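Local structure of tRNA delta(2)-isopentenylpyrophosphate transferase (Bacillus halodurans, 3EXA) at residues P83-T86 with E87-R91. The protein probably transfers a dimethylallyl group from dimethylallyl diphosphate onto the adenine at position 37 of tRNAs that read codons beginning with uridine. Residues are numbered along the deposited sequence; the frame is centred on the assembly and turned at random.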
loop_
_atom_site.group_PDB
_atom_site.type_symbol
_atom_site.label_atom_id
_atom_site.label_comp_id
_atom_site.label_asym_id
_atom_site.label_seq_id
_atom_site.Cartn_x
_atom_site.Cartn_y
_atom_site.Cartn_z
ATOM N N PRO A 83 5.570 17.535 17.564
ATOM C CA PRO A 83 6.869 17.835 18.174
ATOM C C PRO A 83 6.905 19.230 18.808
ATOM O O PRO A 83 7.545 19.441 19.845
ATOM C CB PRO A 83 7.842 17.706 17.002
ATOM C CG PRO A 83 7.157 16.721 16.093
ATOM C CD PRO A 83 5.722 17.191 16.142
ATOM N N LEU A 84 6.210 20.182 18.187
ATOM C CA LEU A 84 6.183 21.553 18.693
ATOM C C LEU A 84 5.536 21.645 20.066
ATOM O O LEU A 84 5.979 22.415 20.913
ATOM C CB LEU A 84 5.454 22.473 17.711
ATOM C CG LEU A 84 6.313 23.600 17.124
ATOM C CD1 LEU A 84 5.535 24.325 16.045
ATOM C CD2 LEU A 84 6.734 24.560 18.215
ATOM N N ILE A 85 4.486 20.865 20.288
ATOM C CA ILE A 85 3.816 20.879 21.581
ATOM C C ILE A 85 4.797 20.480 22.673
ATOM O O ILE A 85 4.771 21.027 23.777
ATOM C CB ILE A 85 2.625 19.928 21.576
ATOM C CG1 ILE A 85 1.484 20.561 20.774
ATOM C CG2 ILE A 85 2.203 19.588 22.987
ATOM C CD1 ILE A 85 0.331 19.613 20.515
ATOM N N THR A 86 5.675 19.535 22.352
ATOM C CA THR A 86 6.682 19.067 23.296
ATOM C C THR A 86 7.749 20.135 23.514
ATOM O O THR A 86 8.188 20.350 24.637
ATOM C CB THR A 86 7.373 17.786 22.791
ATOM O OG1 THR A 86 6.383 16.791 22.514
ATOM C CG2 THR A 86 8.333 17.243 23.850
ATOM N N GLU A 87 8.160 20.800 22.437
ATOM C CA GLU A 87 9.181 21.840 22.525
ATOM C C GLU A 87 8.663 23.034 23.333
ATOM O O GLU A 87 9.429 23.727 24.005
ATOM C CB GLU A 87 9.604 22.280 21.116
ATOM C CG GLU A 87 10.255 21.164 20.282
ATOM C CD GLU A 87 10.313 21.480 18.787
ATOM O OE1 GLU A 87 10.780 22.582 18.423
ATOM O OE2 GLU A 87 9.903 20.616 17.977
ATOM N N ILE A 88 7.356 23.267 23.263
ATOM C CA ILE A 88 6.727 24.349 24.008
ATOM C C ILE A 88 6.676 23.955 25.489
ATOM O O ILE A 88 6.826 24.804 26.375
ATOM C CB ILE A 88 5.303 24.627 23.462
ATOM C CG1 ILE A 88 5.418 25.230 22.055
ATOM C CG2 ILE A 88 4.533 25.558 24.408
ATOM C CD1 ILE A 88 4.088 25.459 21.354
ATOM N N HIS A 89 6.484 22.665 25.758
ATOM C CA HIS A 89 6.453 22.186 27.139
ATOM C C HIS A 89 7.849 22.169 27.730
ATOM O O HIS A 89 8.016 22.336 28.934
ATOM C CB HIS A 89 5.849 20.791 27.221
ATOM C CG HIS A 89 4.366 20.802 27.392
ATOM N ND1 HIS A 89 3.756 21.263 28.535
ATOM C CD2 HIS A 89 3.372 20.452 26.542
ATOM C CE1 HIS A 89 2.440 21.201 28.382
ATOM N NE2 HIS A 89 2.184 20.714 27.186
ATOM N N GLU A 90 8.845 21.964 26.872
ATOM C CA GLU A 90 10.241 21.945 27.292
ATOM C C GLU A 90 10.645 23.345 27.763
ATOM O O GLU A 90 11.567 23.490 28.564
ATOM C CB GLU A 90 11.147 21.533 26.129
ATOM C CG GLU A 90 10.804 20.201 25.479
ATOM C CD GLU A 90 11.584 19.040 26.047
ATOM O OE1 GLU A 90 11.336 17.894 25.610
ATOM O OE2 GLU A 90 12.448 19.267 26.925
ATOM N N ARG A 91 9.965 24.369 27.248
ATOM C CA ARG A 91 10.248 25.754 27.623
ATOM C C ARG A 91 9.445 26.163 28.840
ATOM O O ARG A 91 9.609 27.266 29.352
ATOM C CB ARG A 91 9.908 26.716 26.480
ATOM C CG ARG A 91 10.952 26.816 25.391
ATOM C CD ARG A 91 10.565 27.882 24.370
ATOM N NE ARG A 91 9.481 27.476 23.472
ATOM C CZ ARG A 91 9.609 26.591 22.484
ATOM N NH1 ARG A 91 10.776 26.006 22.261
ATOM N NH2 ARG A 91 8.576 26.304 21.699
#
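With CG2 of Ile85 set opposite the backbone N (CG1 at chi1 -75°) and the His89 side chain turned to chi1 -89°, the two residues, one helical turn apart, run side by side in the same direction. The methyl CG2 of Ile85 meets the imidazole at its rim, in the ring plane, 3.8 Å from CD2 of His89. One step round the helix, CD2 of Leu84 packs on CG1 of Ile88 at 4.1 Å, the two chains slanting across one another, and the same Leu84 methyl lies beside the edge of the Arg91 guanidinium.

Beneath these side chains runs the i to i+4 bonding of the last turns of helix 74-90. Glu87 N donates to Pro83 O at 3.0 Å; Ile88 N reaches Leu84 O at 2.9 Å, and His89 N reaches Ile85 O at 3.1 Å. The bonds from Arg91 N back to the O atoms of Glu87 and Ile88 are weak, and strand 94-98 follows soon after.

The buried isoleucines face the parallel sheet of the P-loop NTPase-type core: Ile85 and Ile88 both rest on Ile32 of strand 29-33 and Pro95 of strand 94-98, while Leu84 lies against His61 and Leu62. On the outer side OE2 of Glu87 stands 3.7 Å from CB of Pro83 and 3.2 Å from Pro83 O, two acceptors with no bond between them.

Polar groups tie the helix end to its surroundings: Thr86 OG1 is hydrogen-bonded to OE2 of Glu3, His89 NE2 to the main-chain O of Lys4, and Arg91 NH2 forms a salt bridge with Glu30. Because Lys4 O can only accept, the bond places a proton on NE2 of His89, and together with the methyl of Ile85 at the rim this should fix the rotation of the ring.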